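PDB 4RD8: DUF5636 domain-containing protein from Legionella pneumophila subsp. pneumophila str. Philadelphia 1, which is of unknown function but folds as a compact, predominantly helical, strand-free chain of the DUF5636 family. Local coordinates for residues A[35-40]-A[136-141]; A[77-82]-A[131-136]; A[87-92]-A[112-117]; A[124-129]-A[194-199]. The protein carries 3 engineered substitutions. All coordinates share one frame; numbering follows the deposited sequence.

Contact 1. Residues A[35-40]-A[136-141]; sequences ENYLMD and CLIILK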
# COMPACT_ATOMS: atom_id res chain seq x y z
N GLU A 35 -5.48 0.49 -10.09
CA GLU A 35 -4.75 1.52 -10.82
C GLU A 35 -5.62 2.75 -10.99
O GLU A 35 -5.17 3.87 -10.80
CB GLU A 35 -4.31 0.99 -12.20
CG GLU A 35 -3.33 1.89 -12.93
CD GLU A 35 -3.19 1.51 -14.39
OE1 GLU A 35 -4.22 1.17 -15.01
OE2 GLU A 35 -2.06 1.56 -14.91
N ASN A 36 -6.89 2.53 -11.32
CA ASN A 36 -7.81 3.63 -11.56
C ASN A 36 -8.15 4.39 -10.28
O ASN A 36 -8.43 5.58 -10.32
CB ASN A 36 -9.08 3.13 -12.24
CG ASN A 36 -8.87 2.80 -13.71
OD1 ASN A 36 -7.92 3.26 -14.33
ND2 ASN A 36 -9.78 2.00 -14.27
N TYR A 37 -8.12 3.68 -9.16
CA TYR A 37 -8.39 4.27 -7.85
C TYR A 37 -7.20 5.14 -7.41
O TYR A 37 -7.37 6.31 -7.09
CB TYR A 37 -8.70 3.17 -6.82
CG TYR A 37 -8.65 3.64 -5.38
CD1 TYR A 37 -9.59 4.54 -4.89
CD2 TYR A 37 -7.66 3.20 -4.51
CE1 TYR A 37 -9.55 4.98 -3.57
CE2 TYR A 37 -7.60 3.63 -3.20
CZ TYR A 37 -8.55 4.51 -2.73
OH TYR A 37 -8.49 4.94 -1.43
N LEU A 38 -6.00 4.58 -7.44
CA LEU A 38 -4.81 5.32 -7.01
C LEU A 38 -4.49 6.56 -7.86
O LEU A 38 -3.85 7.49 -7.37
CB LEU A 38 -3.59 4.39 -6.93
CG LEU A 38 -3.73 3.25 -5.91
CD1 LEU A 38 -2.51 2.34 -5.98
CD2 LEU A 38 -3.92 3.78 -4.49
N MSE A 39 -4.93 6.56 -9.12
CA MSE A 39 -4.76 7.73 -9.98
C MSE A 39 -5.76 8.82 -9.65
O MSE A 39 -5.64 9.94 -10.13
CB MSE A 39 -4.94 7.35 -11.46
CG MSE A 39 -3.94 6.35 -12.00
SE MSE A 39 -4.36 5.86 -13.85
CE MSE A 39 -6.15 6.61 -13.96
N ASP A 40 -6.75 8.47 -8.84
CA ASP A 40 -7.87 9.36 -8.53
C ASP A 40 -7.64 9.95 -7.14
O ASP A 40 -8.02 9.36 -6.13
CB ASP A 40 -9.17 8.56 -8.58
CG ASP A 40 -10.41 9.42 -8.42
OD1 ASP A 40 -10.32 10.60 -8.04
OD2 ASP A 40 -11.51 8.88 -8.65
N CYS A 136 -3.31 -0.18 2.69
CA CYS A 136 -4.39 0.19 3.59
C CYS A 136 -5.47 1.01 2.88
O CYS A 136 -6.64 0.84 3.15
CB CYS A 136 -3.89 0.96 4.82
SG CYS A 136 -2.91 -0.04 5.95
N LEU A 137 -5.07 1.91 1.97
CA LEU A 137 -6.05 2.72 1.25
C LEU A 137 -6.93 1.84 0.35
O LEU A 137 -8.16 2.01 0.30
CB LEU A 137 -5.35 3.82 0.43
CG LEU A 137 -4.56 4.85 1.26
CD1 LEU A 137 -3.79 5.78 0.34
CD2 LEU A 137 -5.50 5.66 2.17
N ILE A 138 -6.29 0.92 -0.36
CA ILE A 138 -6.99 -0.07 -1.18
C ILE A 138 -7.97 -0.90 -0.36
O ILE A 138 -9.13 -1.07 -0.76
CB ILE A 138 -5.98 -0.99 -1.87
CG1 ILE A 138 -5.30 -0.23 -3.00
CG2 ILE A 138 -6.65 -2.24 -2.44
CD1 ILE A 138 -3.93 -0.80 -3.33
N ILE A 139 -7.52 -1.40 0.79
CA ILE A 139 -8.37 -2.20 1.67
C ILE A 139 -9.53 -1.39 2.23
O ILE A 139 -10.67 -1.85 2.20
CB ILE A 139 -7.56 -2.84 2.81
CG1 ILE A 139 -6.51 -3.78 2.23
CG2 ILE A 139 -8.48 -3.57 3.80
CD1 ILE A 139 -5.28 -3.97 3.13
N LEU A 140 -9.26 -0.19 2.75
CA LEU A 140 -10.33 0.68 3.23
C LEU A 140 -11.33 1.04 2.13
O LEU A 140 -12.53 1.12 2.39
CB LEU A 140 -9.75 1.96 3.85
CG LEU A 140 -8.94 1.77 5.14
CD1 LEU A 140 -8.23 3.07 5.52
CD2 LEU A 140 -9.84 1.33 6.29
N LYS A 141 -10.85 1.26 0.90
CA LYS A 141 -11.76 1.54 -0.20
C LYS A 141 -12.72 0.37 -0.40
O LYS A 141 -13.93 0.56 -0.50
CB LYS A 141 -10.99 1.84 -1.49
CG LYS A 141 -11.87 2.13 -2.70
CD LYS A 141 -12.78 3.31 -2.49
CE LYS A 141 -13.48 3.69 -3.80
NZ LYS A 141 -14.30 4.91 -3.66
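This buried helix-helix contact in an all-alpha fold turns on Tyr37, whose ring reaches from helix 25-38 onto the surface of helix 130-144. It illustrates how one long aromatic side chain can bridge helices whose backbones stand well apart: the nearest CA atoms, those of Tyr37 and Ile138, are 8.1 Å from each other. CG of Tyr37 is anti to its own N (chi1 166°), which sends the ring across the gap to lie against one turn of the partner helix. Over one ring face comes the aliphatic stem of Lys141, with CG 4.0 Å from the Tyr37 ring centroid and 21° off the normal, a CH-pi contact set toward the rim. A bend at chi2 (59°) folds the lysine chain so that CD, too, lies 3.8 Å from Tyr37 CE1. The phenol end passes close to the backbone of Leu137, but its hydroxyl finds its hydrogen-bonding partner in Gln47 OE1 on helix 41-61, while Phe148 also meets the ring. The buried phenol oxygen is thereby satisfied by a third helix. Beside the ring, Ile138 contributes its CG1 branch, 4.4 Å from Tyr37 CD2. Leu38, one residue on, completes the apolar seam: its CD1 methyl lies 4.3 Å from Ile138 CD1.

Contact 2. Residues A[77-82]-A[131-136]; sequences TLIQEI and HAIQWC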
# COMPACT_ATOMS: atom_id res chain seq x y z
N THR A 77 0.49 -0.25 14.34
CA THR A 77 -0.43 -1.31 14.75
C THR A 77 -1.76 -1.17 14.02
O THR A 77 -2.38 -2.17 13.66
CB THR A 77 -0.62 -1.36 16.28
OG1 THR A 77 -1.03 -0.08 16.76
CG2 THR A 77 0.68 -1.75 16.97
N LEU A 78 -2.20 0.07 13.79
CA LEU A 78 -3.40 0.30 12.98
C LEU A 78 -3.19 -0.20 11.56
O LEU A 78 -4.05 -0.89 11.00
CB LEU A 78 -3.78 1.79 12.97
CG LEU A 78 -4.88 2.22 11.98
CD1 LEU A 78 -6.18 1.48 12.25
CD2 LEU A 78 -5.09 3.74 12.04
N ILE A 79 -2.05 0.14 10.96
CA ILE A 79 -1.73 -0.34 9.62
C ILE A 79 -1.74 -1.88 9.58
O ILE A 79 -2.34 -2.48 8.68
CB ILE A 79 -0.37 0.23 9.14
CG1 ILE A 79 -0.53 1.73 8.78
CG2 ILE A 79 0.16 -0.57 7.95
CD1 ILE A 79 0.79 2.50 8.69
N GLN A 80 -1.10 -2.51 10.57
CA GLN A 80 -1.07 -3.97 10.61
C GLN A 80 -2.46 -4.60 10.75
O GLN A 80 -2.74 -5.64 10.15
CB GLN A 80 -0.17 -4.50 11.74
CG GLN A 80 -0.04 -6.02 11.71
CD GLN A 80 0.51 -6.53 10.37
OE1 GLN A 80 1.68 -6.31 10.06
NE2 GLN A 80 -0.34 -7.20 9.58
N GLU A 81 -3.33 -3.98 11.54
CA GLU A 81 -4.69 -4.52 11.71
C GLU A 81 -5.46 -4.50 10.39
O GLU A 81 -6.14 -5.47 10.05
CB GLU A 81 -5.44 -3.77 12.82
CG GLU A 81 -4.84 -4.00 14.20
CD GLU A 81 -5.38 -3.06 15.26
OE1 GLU A 81 -6.40 -2.37 15.01
OE2 GLU A 81 -4.78 -3.01 16.35
N ILE A 82 -5.35 -3.39 9.65
CA ILE A 82 -6.01 -3.29 8.35
C ILE A 82 -5.47 -4.35 7.40
O ILE A 82 -6.22 -5.01 6.70
CB ILE A 82 -5.81 -1.88 7.75
CG1 ILE A 82 -6.57 -0.86 8.60
CG2 ILE A 82 -6.30 -1.84 6.30
CD1 ILE A 82 -6.20 0.59 8.32
N HIS A 131 4.25 1.98 1.08
CA HIS A 131 3.60 0.86 0.40
C HIS A 131 2.54 0.23 1.31
O HIS A 131 1.46 -0.14 0.85
CB HIS A 131 4.61 -0.20 -0.05
CG HIS A 131 5.48 0.23 -1.19
ND1 HIS A 131 4.99 0.93 -2.28
CD2 HIS A 131 6.80 0.06 -1.41
CE1 HIS A 131 5.99 1.16 -3.13
NE2 HIS A 131 7.09 0.65 -2.62
N ALA A 132 2.85 0.12 2.60
CA ALA A 132 1.86 -0.38 3.55
C ALA A 132 0.63 0.51 3.55
O ALA A 132 -0.50 0.01 3.58
CB ALA A 132 2.46 -0.45 4.96
N ILE A 133 0.85 1.82 3.49
CA ILE A 133 -0.26 2.77 3.44
C ILE A 133 -1.07 2.66 2.14
O ILE A 133 -2.31 2.71 2.18
CB ILE A 133 0.21 4.22 3.69
CG1 ILE A 133 0.69 4.36 5.14
CG2 ILE A 133 -0.92 5.20 3.43
CD1 ILE A 133 1.34 5.70 5.45
N GLN A 134 -0.40 2.49 1.00
CA GLN A 134 -1.12 2.25 -0.27
C GLN A 134 -2.09 1.10 -0.13
O GLN A 134 -3.26 1.21 -0.50
CB GLN A 134 -0.15 1.97 -1.42
CG GLN A 134 0.53 3.21 -1.96
CD GLN A 134 1.77 2.87 -2.78
OE1 GLN A 134 2.51 1.95 -2.43
NE2 GLN A 134 1.99 3.60 -3.86
N TRP A 135 -1.59 -0.01 0.42
CA TRP A 135 -2.44 -1.17 0.63
C TRP A 135 -3.58 -0.91 1.61
O TRP A 135 -4.71 -1.33 1.37
CB TRP A 135 -1.61 -2.43 0.94
CG TRP A 135 -1.04 -2.92 -0.35
CD1 TRP A 135 0.21 -2.67 -0.85
CD2 TRP A 135 -1.75 -3.64 -1.37
NE1 TRP A 135 0.32 -3.24 -2.10
CE2 TRP A 135 -0.86 -3.83 -2.44
CE3 TRP A 135 -3.05 -4.15 -1.46
CZ2 TRP A 135 -1.23 -4.53 -3.60
CZ3 TRP A 135 -3.41 -4.84 -2.61
CH2 TRP A 135 -2.51 -5.02 -3.67
N CYS A 136 -3.31 -0.18 2.69
CA CYS A 136 -4.39 0.19 3.59
C CYS A 136 -5.47 1.01 2.88
O CYS A 136 -6.64 0.84 3.15
CB CYS A 136 -3.89 0.96 4.82
SG CYS A 136 -2.91 -0.04 5.95
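Ile79 of helix 69-85 lies against Ala132, Ile133 and Cys136 of helix 130-144, and each of its branches has its own part to play. At the root, CB stands 4.1 Å from Cys136 SG, and CG1 is equally near that sulfur. The two branches then diverge. CG2, placed anti to the backbone N by a chi1 of -73°, drops between two partners: it lies 3.7 Å from Cys136 SG and 3.8 Å from Ala132 CB. CG1 instead carries the tip along the other helix, where the terminal CD1 comes within 4.0 Å of Ile133 CG1. CB and both of its branches thus lie against the sulfur, while only CD1 reaches past it to Ile133. Ile82, one turn further on, covers the sulfur from its own CG2, 3.9 Å from Cys136 SG, leaving the cysteine wedged between two branched residues of the same helix face. No hydrogen bond crosses between the segments. Polar chemistry occupies the far side of helix 130-144, where His131 ND1 donates to Gln134 OE1 at 2.7 Å, nearly straight and in the ring plane, while Gln134 NE2 turns to the carbonyls of Ile184 and Ser192. Leu129, at the N-cap of that helix, also touches Ile79. The axes of the segments 77-82 and 131-136 cross at 49° and come within 9.7 Å of each other, the close apolar packing of two helices in an all-alpha core.

Contact 3. Residues A[87-92]-A[112-117]; sequences GFREGM and SGFMLK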
# COMPACT_ATOMS: atom_id res chain seq x y z
N GLY A 87 -5.89 -10.37 4.88
CA GLY A 87 -5.20 -11.63 4.63
C GLY A 87 -3.69 -11.56 4.60
O GLY A 87 -3.03 -12.55 4.30
N PHE A 88 -3.12 -10.40 4.91
CA PHE A 88 -1.67 -10.30 5.00
C PHE A 88 -1.16 -11.04 6.24
O PHE A 88 -1.90 -11.27 7.20
CB PHE A 88 -1.22 -8.84 5.06
CG PHE A 88 -1.36 -8.11 3.75
CD1 PHE A 88 -2.61 -7.71 3.29
CD2 PHE A 88 -0.25 -7.81 2.98
CE1 PHE A 88 -2.74 -7.03 2.08
CE2 PHE A 88 -0.37 -7.14 1.78
CZ PHE A 88 -1.63 -6.74 1.33
N ARG A 89 0.12 -11.42 6.21
CA ARG A 89 0.74 -11.98 7.41
C ARG A 89 0.70 -10.93 8.51
O ARG A 89 0.82 -9.73 8.23
CB ARG A 89 2.20 -12.34 7.14
CG ARG A 89 2.38 -13.32 6.00
CD ARG A 89 2.37 -14.77 6.47
NE ARG A 89 2.60 -15.67 5.34
CZ ARG A 89 2.95 -16.94 5.43
NH1 ARG A 89 3.15 -17.52 6.62
NH2 ARG A 89 3.11 -17.65 4.32
N GLU A 90 0.55 -11.38 9.74
CA GLU A 90 0.53 -10.46 10.88
C GLU A 90 1.95 -10.10 11.30
O GLU A 90 2.70 -10.92 11.84
CB GLU A 90 -0.22 -11.06 12.06
CG GLU A 90 -0.40 -10.09 13.22
CD GLU A 90 -1.52 -10.51 14.14
OE1 GLU A 90 -1.67 -11.73 14.38
OE2 GLU A 90 -2.26 -9.63 14.63
N GLY A 91 2.33 -8.86 11.04
CA GLY A 91 3.68 -8.42 11.34
C GLY A 91 4.40 -7.97 10.09
O GLY A 91 4.70 -8.79 9.22
N MSE A 92 4.63 -6.66 9.98
CA MSE A 92 5.41 -6.12 8.87
C MSE A 92 6.89 -6.45 9.12
O MSE A 92 7.36 -6.36 10.26
CB MSE A 92 5.21 -4.59 8.77
CG MSE A 92 3.79 -4.14 8.39
SE MSE A 92 3.69 -2.23 7.98
CE MSE A 92 4.26 -1.53 9.71
N SER A 112 4.60 -14.52 -0.51
CA SER A 112 4.24 -15.29 0.66
C SER A 112 3.25 -14.55 1.56
O SER A 112 2.83 -15.10 2.58
CB SER A 112 5.48 -15.68 1.47
OG SER A 112 6.40 -16.38 0.65
N GLY A 113 2.91 -13.31 1.20
CA GLY A 113 1.91 -12.57 1.95
C GLY A 113 2.41 -11.56 2.98
O GLY A 113 1.62 -10.99 3.73
N PHE A 114 3.73 -11.36 3.04
CA PHE A 114 4.29 -10.40 3.99
C PHE A 114 4.35 -8.98 3.43
O PHE A 114 4.74 -8.78 2.27
CB PHE A 114 5.72 -10.82 4.39
CG PHE A 114 5.78 -12.09 5.18
CD1 PHE A 114 5.64 -12.07 6.56
CD2 PHE A 114 5.97 -13.31 4.55
CE1 PHE A 114 5.71 -13.24 7.30
CE2 PHE A 114 6.02 -14.49 5.29
CZ PHE A 114 5.89 -14.45 6.67
N MSE A 115 3.99 -8.01 4.26
CA MSE A 115 4.25 -6.60 3.98
C MSE A 115 5.60 -6.24 4.57
O MSE A 115 5.94 -6.68 5.66
CB MSE A 115 3.17 -5.71 4.62
CG MSE A 115 3.44 -4.20 4.48
SE MSE A 115 3.54 -3.58 2.66
CE MSE A 115 1.84 -4.26 2.04
N LEU A 116 6.39 -5.46 3.83
CA LEU A 116 7.68 -5.02 4.33
C LEU A 116 7.80 -3.51 4.34
O LEU A 116 7.05 -2.82 3.64
CB LEU A 116 8.79 -5.60 3.44
CG LEU A 116 8.86 -7.13 3.45
CD1 LEU A 116 8.13 -7.69 2.26
CD2 LEU A 116 10.31 -7.58 3.46
N LYS A 117 8.75 -3.00 5.11
CA LYS A 117 9.16 -1.61 5.05
C LYS A 117 9.56 -1.28 3.62
O LYS A 117 10.09 -2.14 2.91
CB LYS A 117 10.36 -1.39 5.96
CG LYS A 117 10.11 -0.58 7.19
CD LYS A 117 11.41 -0.39 7.96
CE LYS A 117 11.21 0.41 9.22
NZ LYS A 117 12.51 0.74 9.86
O HOH W 1 3.12 -8.68 6.91
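The carbonyl oxygen of Ser112 is gripped side-on by the guanidinium of Arg89, taking 2.8 Å from NE and 3.1 Å from NH2. It lies at the edge of the guanidinium, near its plane; the NH2 bond uses a lone pair, whereas NE approaches tilted from the carbonyl plane. A sharp bend at chi2 (-91°) brings the arginine back to this target and presses its stem onto Phe114. CG lies almost exactly over the ring centre, 3.5 Å from the Phe114 centroid, as a CH-pi contact, and the guanidinium runs on past the rim, with CE2 of Phe114 over one of its faces and the two planes 12° apart. The backbones join as well: Arg89 N donates to Gly113 O at 2.9 Å in a nearly straight bond. Further along, the chains separate enough to admit a water, which donates to the carbonyls of Arg89 and Gly91 and accepts from Met115 N. Met92 and Met115, both selenomethionine, then lie side by side, CG of Met92 being 3.9 Å from CG of Met115, and the bent tail of the latter brings its CE methyl 3.6 Å from Phe88 CE2. Gly87 and Gly113, both with positive phi, close their helices in Schellman motifs. The contact therefore ties the chain leaving helix 69-85 to the chain leaving helix 103-111. Its inner side chains, Phe88, Met92 and Met115, rest on helix 130-144, and Phe114 leans back on Leu109 of helix 103-111.

Contact 4. Residues A[124-129]-A[194-199]; sequences SSHGEL and SPEWLS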
# COMPACT_ATOMS: atom_id res chain seq x y z
N SER A 124 14.41 5.09 0.66
CA SER A 124 13.80 6.35 0.27
C SER A 124 13.88 7.36 1.41
O SER A 124 13.73 7.00 2.57
CB SER A 124 12.34 6.14 -0.13
OG SER A 124 11.67 7.39 -0.23
N SER A 125 14.10 8.62 1.06
CA SER A 125 14.14 9.69 2.05
C SER A 125 12.76 10.29 2.26
O SER A 125 12.57 11.17 3.09
CB SER A 125 15.11 10.79 1.60
OG SER A 125 14.64 11.42 0.42
N HIS A 126 11.78 9.79 1.50
CA HIS A 126 10.45 10.39 1.49
C HIS A 126 9.45 9.68 2.41
O HIS A 126 8.52 10.32 2.92
CB HIS A 126 9.89 10.44 0.06
CG HIS A 126 10.64 11.37 -0.85
ND1 HIS A 126 11.68 10.94 -1.66
CD2 HIS A 126 10.51 12.69 -1.08
CE1 HIS A 126 12.15 11.97 -2.34
NE2 HIS A 126 11.46 13.04 -2.01
N GLY A 127 9.63 8.39 2.62
CA GLY A 127 8.74 7.63 3.48
C GLY A 127 9.30 6.29 3.93
O GLY A 127 10.35 5.86 3.47
N GLU A 128 8.57 5.61 4.82
CA GLU A 128 9.04 4.36 5.42
C GLU A 128 8.01 3.24 5.25
O GLU A 128 8.35 2.08 4.99
CB GLU A 128 9.30 4.61 6.91
CG GLU A 128 9.98 3.48 7.67
CD GLU A 128 10.08 3.78 9.16
OE1 GLU A 128 9.05 4.16 9.76
OE2 GLU A 128 11.18 3.64 9.73
N LEU A 129 6.74 3.60 5.40
CA LEU A 129 5.65 2.64 5.32
C LEU A 129 4.67 3.02 4.22
O LEU A 129 3.48 2.76 4.34
CB LEU A 129 4.88 2.59 6.65
CG LEU A 129 5.68 2.26 7.91
CD1 LEU A 129 4.78 2.34 9.13
CD2 LEU A 129 6.31 0.89 7.80
N SER A 194 2.62 6.52 -7.27
CA SER A 194 4.00 6.79 -6.87
C SER A 194 4.08 6.96 -5.37
O SER A 194 3.41 7.83 -4.80
CB SER A 194 4.50 8.07 -7.53
OG SER A 194 5.70 8.52 -6.90
N PRO A 195 4.89 6.13 -4.70
CA PRO A 195 5.01 6.31 -3.25
C PRO A 195 5.67 7.63 -2.87
O PRO A 195 5.37 8.16 -1.80
CB PRO A 195 5.89 5.12 -2.82
CG PRO A 195 6.69 4.78 -4.07
CD PRO A 195 5.71 5.01 -5.20
N GLU A 196 6.55 8.17 -3.72
CA GLU A 196 7.15 9.46 -3.44
C GLU A 196 6.08 10.53 -3.46
O GLU A 196 6.07 11.44 -2.63
CB GLU A 196 8.24 9.82 -4.46
CG GLU A 196 9.30 8.75 -4.65
CD GLU A 196 9.84 8.22 -3.33
OE1 GLU A 196 10.64 8.93 -2.69
OE2 GLU A 196 9.46 7.10 -2.94
N TRP A 197 5.18 10.43 -4.42
CA TRP A 197 4.12 11.43 -4.53
C TRP A 197 3.16 11.30 -3.35
O TRP A 197 2.77 12.31 -2.76
CB TRP A 197 3.37 11.31 -5.86
CG TRP A 197 2.35 12.41 -6.05
CD1 TRP A 197 2.54 13.60 -6.70
CD2 TRP A 197 1.00 12.43 -5.55
NE1 TRP A 197 1.38 14.35 -6.64
CE2 TRP A 197 0.43 13.65 -5.95
CE3 TRP A 197 0.23 11.53 -4.81
CZ2 TRP A 197 -0.89 13.99 -5.63
CZ3 TRP A 197 -1.07 11.87 -4.50
CH2 TRP A 197 -1.62 13.09 -4.91
N LEU A 198 2.80 10.07 -2.99
CA LEU A 198 1.86 9.88 -1.88
C LEU A 198 2.45 10.34 -0.56
O LEU A 198 1.76 10.97 0.24
CB LEU A 198 1.38 8.43 -1.79
CG LEU A 198 0.46 8.08 -0.61
CD1 LEU A 198 -0.82 8.89 -0.64
CD2 LEU A 198 0.15 6.58 -0.62
N SER A 199 3.72 10.03 -0.33
CA SER A 199 4.39 10.45 0.89
C SER A 199 4.41 11.97 1.05
O SER A 199 4.15 12.50 2.13
CB SER A 199 5.81 9.89 0.93
OG SER A 199 6.66 10.76 1.67
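The imidazole of His126 and the carboxylate of Glu196 meet with their planes almost perpendicular, 87° apart. Ser125 OG lies over one face of the imidazole, toward its rim, and Ser124 OG is at the ring edge, in plane. Glu196 OE1 approaches obliquely and stands 2.5 Å from His126 ND1. Ser124 OG is 3.1 Å from the same oxygen, Glu196 OE1, and may donate to it, though its proton has another acceptor within reach. Glu196 gets there through a chain bent at chi2 (-47°), which curls the acid back from the helix toward the loop. Ser124 is itself held in place by the backbone two residues on: His126 N donates to Ser124 OG at 3.0 Å, the signature of an ST turn. The turn thus presents hydroxyl and ring together to one acid. Nearby, Ser199 packs against the His126 backbone with its CB 3.4 Å from His126 O; its hydroxyl is modelled too close to that oxygen to be trusted. On the helix side, Ser194 OG accepts from Trp197 N at 3.2 Å. Glu196 sits in the first turn, where the helix end may stabilise its negative charge. The whole is a surface junction between an ST turn, in the loop leading to helix 130-144, and the serine N-cap and first turn of helix 195-204.

Helix 130-144 is the common element: contacts 1 and 2 both use it, their segments meeting at Cys136, which packs only in contact 2 of the two, and Ile139 of contact 1 touches Ile82 of contact 2. Both are buried and mostly apolar. Contact 3, partly buried, mixes carbonyl bonds and a water with apolar packing; contact 4, at the surface, brings a carboxylate to a hydroxyl and an imidazole. Contact 3 joins contact 2 through Gln80, whose OE1 probably bonds to Gly91 N, and meets contact 4 where Lys117 pairs weakly with Glu128. Leu198 of contact 4 reaches inward to Leu137 and Gln134. The principle is familiar: oily side chains fill the centre, while polar groups gather at loops and helix ends.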